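Local atomic coordinates of 3-chlorocatechol 1,2-dioxygenase (Rhodococcus opacus, PDB entry 2BOY), a protein that probably cleaves the aromatic ring of catechols such as 3-chlorocatechol between its hydroxyl-bearing carbons, using a bound ferric ion and dioxygen. Residues A[66-71]-A[200-205]; A[71-76]-A[205-210]; A[119-124]-A[148-153]; A[192-197]-A[247-252]. One frame throughout, in Å; residues are numbered along the deposited sequence.

Interaction 1. Residues A[66-71]-A[200-205]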
# COMPACT_ATOMS: atom_id res chain seq x y z
N SER A 66 12.82 23.68 -3.65
CA SER A 66 12.24 24.96 -4.04
C SER A 66 12.03 25.95 -2.89
O SER A 66 11.33 26.94 -3.08
CB SER A 66 10.87 24.75 -4.70
OG SER A 66 11.01 24.09 -5.95
N ASN A 67 12.55 25.66 -1.69
CA ASN A 67 12.35 26.53 -0.51
C ASN A 67 12.87 27.94 -0.78
O ASN A 67 13.96 28.08 -1.35
CB ASN A 67 13.14 25.98 0.69
CG ASN A 67 12.41 24.83 1.40
OD1 ASN A 67 11.28 24.48 1.02
ND2 ASN A 67 13.06 24.23 2.39
N ARG A 68 12.12 28.96 -0.35
CA ARG A 68 12.63 30.34 -0.41
C ARG A 68 13.01 30.84 0.97
O ARG A 68 13.46 31.99 1.14
CB ARG A 68 11.57 31.26 -0.98
CG ARG A 68 11.16 30.87 -2.40
CD ARG A 68 10.23 31.85 -3.03
NE ARG A 68 9.75 31.35 -4.32
CZ ARG A 68 8.90 32.00 -5.10
NH1 ARG A 68 8.41 33.18 -4.75
NH2 ARG A 68 8.52 31.45 -6.25
N GLY A 69 12.84 29.98 1.97
CA GLY A 69 13.18 30.37 3.32
C GLY A 69 14.05 29.36 4.03
O GLY A 69 14.81 28.64 3.39
N SER A 70 13.91 29.30 5.35
CA SER A 70 14.79 28.42 6.13
C SER A 70 14.37 26.93 6.03
O SER A 70 13.35 26.61 5.38
CB SER A 70 14.88 28.92 7.58
OG SER A 70 13.62 28.90 8.24
N GLN A 71 15.15 26.04 6.66
CA GLN A 71 15.00 24.62 6.44
C GLN A 71 13.62 24.09 6.85
O GLN A 71 13.08 24.49 7.87
CB GLN A 71 16.10 23.85 7.17
CG GLN A 71 16.11 22.31 6.84
CD GLN A 71 16.28 21.98 5.34
OE1 GLN A 71 15.33 22.05 4.56
NE2 GLN A 71 17.51 21.59 4.96
N GLY A 200 1.51 37.08 1.87
CA GLY A 200 2.58 37.49 0.98
C GLY A 200 3.86 36.67 1.04
O GLY A 200 4.83 36.98 0.34
N TYR A 201 3.87 35.63 1.88
CA TYR A 201 5.05 34.78 2.02
C TYR A 201 4.67 33.35 1.84
O TYR A 201 3.54 32.97 2.11
CB TYR A 201 5.70 34.96 3.41
CG TYR A 201 6.22 36.37 3.55
CD1 TYR A 201 5.35 37.42 3.88
CD2 TYR A 201 7.53 36.66 3.26
CE1 TYR A 201 5.81 38.73 3.95
CE2 TYR A 201 8.01 37.95 3.36
CZ TYR A 201 7.13 38.98 3.69
OH TYR A 201 7.60 40.24 3.75
N GLU A 202 5.64 32.55 1.41
CA GLU A 202 5.44 31.12 1.31
C GLU A 202 5.52 30.55 2.74
O GLU A 202 6.42 30.93 3.51
CB GLU A 202 6.53 30.52 0.46
CG GLU A 202 6.40 30.96 -0.99
CD GLU A 202 7.16 30.08 -1.96
OE1 GLU A 202 8.20 29.48 -1.57
OE2 GLU A 202 6.70 30.01 -3.12
N SER A 203 4.59 29.65 3.05
CA SER A 203 4.48 29.10 4.41
C SER A 203 5.63 28.16 4.64
O SER A 203 6.15 27.63 3.68
CB SER A 203 3.18 28.33 4.49
OG SER A 203 2.14 29.28 4.50
N LEU A 204 5.99 27.93 5.91
CA LEU A 204 7.06 27.02 6.18
C LEU A 204 6.51 25.97 7.14
O LEU A 204 5.96 26.32 8.16
CB LEU A 204 8.24 27.76 6.84
CG LEU A 204 9.34 26.92 7.51
CD1 LEU A 204 9.98 25.96 6.51
CD2 LEU A 204 10.39 27.83 8.18
N THR A 205 6.62 24.71 6.78
CA THR A 205 6.42 23.59 7.73
C THR A 205 7.73 22.99 8.12
O THR A 205 8.52 22.57 7.27
CB THR A 205 5.54 22.54 7.06
OG1 THR A 205 4.24 23.11 6.86
CG2 THR A 205 5.28 21.31 8.05
O HOH W 1 8.78 27.03 -2.43
O HOH W 2 9.57 28.86 0.43

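Interaction 2. Residues A[71-76]-A[205-210]. With BHO (benzhydroxamic acid), chain J.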
# COMPACT_ATOMS: atom_id res chain seq x y z
N GLN A 71 15.15 26.04 6.66
CA GLN A 71 15.00 24.62 6.44
C GLN A 71 13.62 24.09 6.85
O GLN A 71 13.08 24.49 7.87
CB GLN A 71 16.10 23.85 7.17
CG GLN A 71 16.11 22.31 6.84
CD GLN A 71 16.28 21.98 5.34
OE1 GLN A 71 15.33 22.05 4.56
NE2 GLN A 71 17.51 21.59 4.96
N SER A 72 13.08 23.18 6.04
CA SER A 72 11.71 22.69 6.23
C SER A 72 11.79 21.22 6.63
O SER A 72 12.85 20.62 6.50
CB SER A 72 10.92 22.78 4.92
OG SER A 72 11.68 22.17 3.89
N SER A 73 10.65 20.64 7.04
CA SER A 73 10.60 19.20 7.30
C SER A 73 9.21 18.62 7.10
O SER A 73 8.27 19.36 6.74
CB SER A 73 11.13 18.87 8.70
OG SER A 73 11.36 17.46 8.79
N ILE A 74 9.05 17.30 7.30
CA ILE A 74 7.72 16.70 7.12
C ILE A 74 6.73 17.29 8.10
O ILE A 74 7.11 17.75 9.19
CB ILE A 74 7.72 15.16 7.23
CG1 ILE A 74 8.04 14.71 8.69
CG2 ILE A 74 8.75 14.50 6.24
CD1 ILE A 74 7.87 13.20 8.89
N GLN A 75 5.45 17.26 7.74
CA GLN A 75 4.40 17.62 8.69
C GLN A 75 4.10 16.45 9.66
O GLN A 75 3.81 16.66 10.85
CB GLN A 75 3.11 17.94 7.93
CG GLN A 75 1.99 18.43 8.87
CD GLN A 75 0.75 18.87 8.15
OE1 GLN A 75 -0.35 18.36 8.42
NE2 GLN A 75 0.90 19.81 7.23
N GLY A 76 4.11 15.23 9.14
CA GLY A 76 3.64 14.08 9.91
C GLY A 76 2.10 14.09 10.02
O GLY A 76 1.42 15.00 9.49
N THR A 205 6.62 24.71 6.78
CA THR A 205 6.42 23.59 7.73
C THR A 205 7.73 22.99 8.12
O THR A 205 8.52 22.57 7.27
CB THR A 205 5.54 22.54 7.06
OG1 THR A 205 4.24 23.11 6.86
CG2 THR A 205 5.28 21.31 8.05
N THR A 206 7.97 22.84 9.43
CA THR A 206 9.26 22.33 9.83
C THR A 206 9.17 21.69 11.24
O THR A 206 8.10 21.66 11.85
CB THR A 206 10.33 23.47 9.73
OG1 THR A 206 11.66 22.94 9.83
CG2 THR A 206 10.21 24.54 10.85
N GLN A 207 10.30 21.18 11.70
CA GLN A 207 10.39 20.53 13.02
C GLN A 207 11.71 20.93 13.60
O GLN A 207 12.69 21.08 12.86
CB GLN A 207 10.46 19.02 12.84
CG GLN A 207 9.15 18.42 12.35
CD GLN A 207 9.09 16.93 12.52
OE1 GLN A 207 9.63 16.37 13.48
NE2 GLN A 207 8.41 16.28 11.59
N LEU A 208 11.79 21.04 14.92
CA LEU A 208 13.11 21.32 15.53
C LEU A 208 13.39 20.22 16.55
O LEU A 208 12.49 19.84 17.26
CB LEU A 208 13.10 22.71 16.21
CG LEU A 208 12.87 23.85 15.20
CD1 LEU A 208 12.63 25.19 15.89
CD2 LEU A 208 14.03 23.95 14.19
N TYR A 209 14.61 19.73 16.57
CA TYR A 209 15.05 18.59 17.37
C TYR A 209 16.07 19.09 18.39
O TYR A 209 16.47 20.24 18.34
CB TYR A 209 15.72 17.58 16.46
CG TYR A 209 14.84 17.13 15.31
CD1 TYR A 209 14.93 17.74 14.07
CD2 TYR A 209 13.94 16.07 15.48
CE1 TYR A 209 14.11 17.34 13.02
CE2 TYR A 209 13.11 15.66 14.44
CZ TYR A 209 13.21 16.30 13.22
OH TYR A 209 12.42 15.89 12.17
N PHE A 210 16.48 18.24 19.32
CA PHE A 210 17.39 18.66 20.43
C PHE A 210 18.71 17.93 20.24
O PHE A 210 18.72 16.70 20.17
CB PHE A 210 16.72 18.34 21.75
CG PHE A 210 15.42 19.05 21.93
CD1 PHE A 210 14.22 18.44 21.58
CD2 PHE A 210 15.40 20.37 22.35
CE1 PHE A 210 13.04 19.13 21.70
CE2 PHE A 210 14.21 21.06 22.47
CZ PHE A 210 13.03 20.43 22.14
C1 BHO J . 5.37 11.88 13.10
C2 BHO J . 5.93 11.73 11.74
C3 BHO J . 5.76 10.52 11.07
C4 BHO J . 5.07 9.47 11.72
C5 BHO J . 4.56 9.62 12.99
C6 BHO J . 4.71 10.82 13.70
C BHO J . 5.56 13.18 13.81
O1 BHO J . 6.52 13.82 13.52
N BHO J . 4.79 13.67 14.77
O2 BHO J . 3.55 13.73 14.71
O HOH W 3 6.05 19.58 11.17
O HOH W 4 2.34 21.52 5.97

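Interaction 3. Residues A[119-124]-A[148-153]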
# COMPACT_ATOMS: atom_id res chain seq x y z
N ASP A 119 3.81 39.88 13.02
CA ASP A 119 2.50 39.28 12.81
C ASP A 119 2.55 38.00 11.97
O ASP A 119 1.61 37.68 11.25
CB ASP A 119 1.56 40.30 12.15
CG ASP A 119 1.28 41.48 13.08
OD1 ASP A 119 0.84 41.24 14.22
OD2 ASP A 119 1.52 42.67 12.76
N VAL A 120 3.68 37.29 12.02
CA VAL A 120 3.75 35.94 11.47
C VAL A 120 2.97 35.06 12.42
O VAL A 120 3.10 35.23 13.65
CB VAL A 120 5.23 35.45 11.33
CG1 VAL A 120 5.31 33.99 10.87
CG2 VAL A 120 6.00 36.38 10.37
N LEU A 121 2.14 34.17 11.88
CA LEU A 121 1.35 33.27 12.72
C LEU A 121 2.08 31.95 12.73
O LEU A 121 2.51 31.46 11.67
CB LEU A 121 -0.08 33.08 12.17
CG LEU A 121 -1.21 34.14 12.30
CD1 LEU A 121 -0.78 35.56 12.67
CD2 LEU A 121 -2.10 34.18 11.05
N LEU A 122 2.28 31.40 13.93
CA LEU A 122 2.95 30.10 14.07
C LEU A 122 2.04 29.15 14.82
O LEU A 122 1.51 29.52 15.88
CB LEU A 122 4.30 30.20 14.81
CG LEU A 122 5.44 31.04 14.20
CD1 LEU A 122 5.33 32.48 14.69
CD2 LEU A 122 6.78 30.47 14.53
N ASP A 123 1.83 27.97 14.26
CA ASP A 123 1.07 26.91 14.88
C ASP A 123 2.11 25.93 15.38
O ASP A 123 2.90 25.43 14.58
CB ASP A 123 0.22 26.23 13.81
CG ASP A 123 -1.21 26.01 14.24
OD1 ASP A 123 -2.12 26.27 13.45
OD2 ASP A 123 -1.53 25.56 15.34
N MET A 124 2.11 25.59 16.66
CA MET A 124 3.13 24.65 17.17
C MET A 124 2.45 23.50 17.88
O MET A 124 1.45 23.72 18.54
CB MET A 124 4.09 25.38 18.12
CG MET A 124 5.44 24.67 18.36
SD MET A 124 5.42 23.30 19.61
CE MET A 124 5.98 24.14 21.11
N LYS A 148 -1.19 28.53 19.06
CA LYS A 148 -0.85 29.51 18.03
C LYS A 148 -0.30 30.76 18.69
O LYS A 148 -0.87 31.25 19.67
CB LYS A 148 -2.08 29.88 17.22
CG LYS A 148 -2.63 28.72 16.42
CD LYS A 148 -3.92 29.09 15.80
CE LYS A 148 -4.37 28.06 14.79
NZ LYS A 148 -5.55 28.62 14.14
N ILE A 149 0.78 31.29 18.13
CA ILE A 149 1.39 32.53 18.58
C ILE A 149 1.71 33.40 17.37
O ILE A 149 1.56 32.97 16.20
CB ILE A 149 2.67 32.21 19.32
CG1 ILE A 149 3.51 31.28 18.46
CG2 ILE A 149 2.36 31.49 20.64
CD1 ILE A 149 4.94 31.21 18.83
N ARG A 150 2.09 34.64 17.65
CA ARG A 150 2.37 35.63 16.60
C ARG A 150 3.72 36.24 16.91
O ARG A 150 4.00 36.46 18.09
CB ARG A 150 1.34 36.76 16.65
CG ARG A 150 -0.07 36.41 16.17
CD ARG A 150 -1.05 37.55 16.50
NE ARG A 150 -2.03 37.84 15.44
CZ ARG A 150 -1.84 38.72 14.47
NH1 ARG A 150 -0.68 39.37 14.36
NH2 ARG A 150 -2.80 38.95 13.58
N THR A 151 4.53 36.57 15.90
CA THR A 151 5.72 37.38 16.17
C THR A 151 5.28 38.80 16.48
O THR A 151 4.23 39.27 15.96
CB THR A 151 6.69 37.42 14.97
OG1 THR A 151 6.01 37.88 13.78
CG2 THR A 151 7.23 36.00 14.66
N ASP A 152 6.11 39.48 17.28
CA ASP A 152 5.85 40.86 17.68
C ASP A 152 6.42 41.81 16.63
O ASP A 152 6.81 41.36 15.54
CB ASP A 152 6.40 41.12 19.10
CG ASP A 152 7.91 41.00 19.21
OD1 ASP A 152 8.68 41.11 18.19
OD2 ASP A 152 8.44 40.78 20.34
N GLU A 153 6.47 43.11 16.94
CA GLU A 153 7.06 44.13 16.02
C GLU A 153 8.50 43.86 15.65
O GLU A 153 9.02 44.36 14.64
CB GLU A 153 7.05 45.50 16.71
CG GLU A 153 5.66 46.07 16.80
CD GLU A 153 5.68 47.51 17.29
OE1 GLU A 153 6.75 48.10 17.68
OE2 GLU A 153 4.58 48.06 17.27
O HOH W 5 2.35 41.33 16.24

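Interaction 4. Residues A[192-197]-A[247-252]. With FE (Fe (III) ion), chain I; BHO (benzhydroxamic acid), chain J.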
# COMPACT_ATOMS: atom_id res chain seq x y z
N LEU A 192 9.69 19.65 18.15
CA LEU A 192 8.63 20.62 18.15
C LEU A 192 8.25 20.77 16.68
O LEU A 192 9.16 20.96 15.86
CB LEU A 192 9.13 21.96 18.67
CG LEU A 192 9.81 21.90 20.04
CD1 LEU A 192 10.22 23.32 20.43
CD2 LEU A 192 8.75 21.35 21.03
N HIS A 193 6.94 20.69 16.39
CA HIS A 193 6.38 20.86 15.00
C HIS A 193 5.96 22.31 14.81
O HIS A 193 5.39 22.89 15.72
CB HIS A 193 5.10 20.06 14.85
CG HIS A 193 5.30 18.58 14.70
ND1 HIS A 193 5.59 18.00 13.48
CD2 HIS A 193 5.21 17.55 15.59
CE1 HIS A 193 5.70 16.69 13.63
NE2 HIS A 193 5.49 16.39 14.90
N TRP A 194 6.10 22.89 13.59
CA TRP A 194 5.71 24.28 13.38
C TRP A 194 5.12 24.41 11.98
O TRP A 194 5.65 23.82 11.03
CB TRP A 194 6.93 25.19 13.40
CG TRP A 194 7.74 25.13 14.66
CD1 TRP A 194 8.71 24.22 14.98
CD2 TRP A 194 7.65 26.03 15.78
NE1 TRP A 194 9.20 24.49 16.23
CE2 TRP A 194 8.59 25.60 16.73
CE3 TRP A 194 6.86 27.16 16.07
CZ2 TRP A 194 8.78 26.27 17.94
CZ3 TRP A 194 7.05 27.82 17.29
CH2 TRP A 194 7.99 27.37 18.20
N ILE A 195 4.01 25.13 11.88
CA ILE A 195 3.52 25.65 10.58
C ILE A 195 3.50 27.15 10.75
O ILE A 195 2.87 27.66 11.68
CB ILE A 195 2.14 25.07 10.21
CG1 ILE A 195 2.28 23.58 9.85
CG2 ILE A 195 1.50 25.85 8.98
CD1 ILE A 195 0.92 22.83 9.78
N ILE A 196 4.19 27.86 9.85
CA ILE A 196 4.48 29.27 10.02
C ILE A 196 4.00 29.98 8.76
O ILE A 196 4.35 29.56 7.64
CB ILE A 196 5.99 29.45 10.20
CG1 ILE A 196 6.46 28.59 11.42
CG2 ILE A 196 6.38 30.95 10.41
CD1 ILE A 196 7.97 28.38 11.44
N ALA A 197 3.23 31.04 8.94
CA ALA A 197 2.56 31.66 7.80
C ALA A 197 2.44 33.18 7.95
O ALA A 197 2.26 33.70 9.05
CB ALA A 197 1.16 31.05 7.66
N TYR A 247 15.96 30.06 18.12
CA TYR A 247 15.96 29.68 16.71
C TYR A 247 15.50 30.83 15.86
O TYR A 247 14.59 31.57 16.24
CB TYR A 247 15.05 28.47 16.42
CG TYR A 247 15.27 27.88 15.04
CD1 TYR A 247 16.38 27.04 14.78
CD2 TYR A 247 14.39 28.16 14.01
CE1 TYR A 247 16.60 26.52 13.49
CE2 TYR A 247 14.57 27.65 12.75
CZ TYR A 247 15.69 26.83 12.49
OH TYR A 247 15.86 26.32 11.22
N LYS A 248 16.08 30.95 14.67
CA LYS A 248 15.65 31.96 13.73
C LYS A 248 15.11 31.32 12.48
O LYS A 248 15.86 30.59 11.78
CB LYS A 248 16.83 32.88 13.34
CG LYS A 248 16.47 33.89 12.24
CD LYS A 248 17.68 34.78 11.79
CE LYS A 248 18.58 34.06 10.75
NZ LYS A 248 20.00 34.62 10.64
N PHE A 249 13.82 31.58 12.20
CA PHE A 249 13.14 31.10 11.00
C PHE A 249 13.19 32.17 9.89
O PHE A 249 13.18 33.37 10.17
CB PHE A 249 11.65 30.86 11.27
CG PHE A 249 11.36 29.86 12.41
CD1 PHE A 249 11.11 30.33 13.69
CD2 PHE A 249 11.21 28.50 12.14
CE1 PHE A 249 10.77 29.45 14.74
CE2 PHE A 249 10.89 27.60 13.19
CZ PHE A 249 10.64 28.11 14.47
N THR A 250 13.24 31.73 8.64
CA THR A 250 13.18 32.66 7.51
C THR A 250 12.01 32.33 6.60
O THR A 250 11.82 31.16 6.27
CB THR A 250 14.47 32.67 6.71
OG1 THR A 250 15.55 33.07 7.56
CG2 THR A 250 14.41 33.78 5.61
N LEU A 251 11.24 33.34 6.19
CA LEU A 251 10.21 33.16 5.16
C LEU A 251 10.61 33.91 3.89
O LEU A 251 11.20 35.00 3.96
CB LEU A 251 8.85 33.66 5.65
CG LEU A 251 8.16 33.06 6.91
CD1 LEU A 251 6.73 33.56 7.09
CD2 LEU A 251 8.20 31.52 6.78
N GLY A 252 10.23 33.36 2.73
CA GLY A 252 10.55 34.00 1.46
C GLY A 252 9.25 34.48 0.86
O GLY A 252 8.21 33.87 1.07
FE FE I . 5.71 14.49 15.95
C1 BHO J . 5.37 11.88 13.10
C2 BHO J . 5.93 11.73 11.74
C3 BHO J . 5.76 10.52 11.07
C4 BHO J . 5.07 9.47 11.72
C5 BHO J . 4.56 9.62 12.99
C6 BHO J . 4.71 10.82 13.70
C BHO J . 5.56 13.18 13.81
O1 BHO J . 6.52 13.82 13.52
N BHO J . 4.79 13.67 14.77
O2 BHO J . 3.55 13.73 14.71

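Interaction 1. Residues A[66-71]-A[200-205]
Arg68 and Glu202 both start their side chains beside their own backbone N, with CG anti to the carbonyl carbon (chi1 -60° in Arg68, -68° in Glu202), and both then run extended, so that they meet at about a right angle. The carboxylate stacks on the guanidinium, the planes 25° apart, and OE2 of Glu202 sits over one face, 3.5 Å from NE of Arg68. This salt bridge is therefore one of charge alone, for none of the N-H groups aims at the oxygen. The other oxygen, OE1, lies 3.4 Å from CG of Arg68 and accepts hydrogen bonds from two waters: water 1, which also donates to Ser66 O at 2.6 Å, and water 2, which accepts from Arg68 N at 2.7 Å. Farther along, CD2 of Leu204 comes 3.4 Å from OG of Ser70, a hydroxyl also bonded to Thr250 N. The Arg68 guanidinium turns its NH1 to the chain end, to Lys253 O and the Val254 carboxylate. Replacing Glu202 with an alanine would probably leave the guanidinium face without its charge partner and both waters without their common acceptor. At this solvent-facing join between the loop after helix 56-64 and segment 200-205, which leads into strand 204-210, charge and water make the polar link, while Leu204 supplies the apolar part.

Interaction 2. Residues A[71-76]-A[205-210]
Ser73 N donates to Thr205 O at 2.9 Å along a nearly straight N-H line (167°), fixing the loop 71-76 where it runs across strand 204-210. Two side chains of the strand add bonds to the loop backbone. Thr206 places OG1 anti to its N (chi1 -167°), from where the hydroxyl donates to Gln71 O at 2.9 Å. Gln207 stretches out beyond CG until NE2 reaches Ile74 O at 3.1 Å; the acceptor lies in the plane of the glutamine amide, but NE2 stands above the plane of the carbonyl. Water 3 donates to the same Ile74 O and to Thr206 O, so that Ile74 O receives two donors, NE2 and the water. Around these bonds, CG2 of Thr205 lies 3.8 Å from CA of Gln75, and CB of Ser73 rests 4.2 Å from CG of Gln207. Ile74, Gly76 and Gln207 also line the benzhydroxamic acid pocket, with CD1 of Ile74 3.7 Å from ring carbon C2 of the ligand. Gln207 OE1 bonds Arg188, and its side chain touches the iron ligands His191 and His193 of strand 187-197. Helix 56-64 packs on the loop, Glu60 bonding Ser72 OG and Glu56 the backbone N of Gln75 and Gly76.

Interaction 3. Residues A[119-124]-A[148-153]
Lys148 and Asp123 form a non-hydrogen-bonded pair of the antiparallel strands 121-124 and 148-150, part of the enzyme's beta barrel. From CB, 3.8 Å from Leu122 O, the extended lysine chain runs alongside the aspartate: CG meets OD2 of Asp123 at 3.5 Å, CD passes OD1 at longer range, and CE comes to 3.2 Å from OD1. NZ ends 4.2 Å from OD1, beyond a salt bridge, so the methylenes rather than the ammonium carry the touch. Next along, Leu122 and Ile149 make the hydrogen-bonded pair, each N donating to the other's O, and CB of Leu122 packs on CG1 of Ile149 from the buried side of the sheet. That side is closed by Phe157 and, over Leu122, by Trp194. At the far end Asp119 OD1 and Arg150 NH1 form a salt bridge whose exact placing is doubtful, since the atoms refine unusually close, and water 5 joins OD1 to Thr151 O. Thr151 holds the strand's exit: with OG1 between N and the carbonyl carbon (chi1 55°), it accepts from Val120 N at 3.0 Å and bonds Leu117 O, while its CG2 lies 4.0 Å from CD1 of Leu122.

Interaction 4. Residues A[192-197]-A[247-252]
The iron-bearing strand 187-197 of the beta barrel turns alternate side chains to opposite sides, and here its inward residues Trp194 and Ile196 meet Phe249 and Leu251 of segment 247-252. The two segments are not neighbours in the sheet, so side chains alone bridge them. Phe249 points its edge at the face of Trp194 in a T-shaped pair, the centroid of the five-membered ring 5.2 Å from that of Phe249 and the planes at 59°; the atom doing the touching is CZ, 3.9 Å from CD2 of Trp194. Ile196, with CG1 beside its backbone N (chi1 -57°), brings CD1 over one face of the same phenyl ring as a CH-pi contact, and Tyr247 lies over the other. An alanine in place of Phe249 would probably open a gap between the strands, leaving the Trp194 face and the Ile196 methyl without their partner. On the side turned away from this core, His193 binds the ferric ion through NE2 at 2.2 Å, together with Tyr133 and His191, and its ring stacks on Trp125. Beyond Phe249 the apolar contact runs on to Leu251, where CG2 of Ile196 lies 4.1 Å from CD2 of Leu251.

In the fold
The loop after helix 56-64 provides the first halves of interactions 1 and 2, joined at Gln71; both wait about 130 residues for strand 204-210 to close them, and the two cross. Inside those long loops interaction 3 closes early, pairing strand 121-125 with 146-150. Strand 187-197 then lies down between 121-125 and 204-210, and its segment 192-197 opens interaction 4, which crosses interactions 1 and 2 and closes only near the C terminus, at 247-252. Interaction 3 ends before interaction 4 begins, but backbone bonds between Asp123 and Ile195 join them. Together the four tie the loop after the N-terminal helices and the chain end to the beta barrel that carries the iron-binding strand.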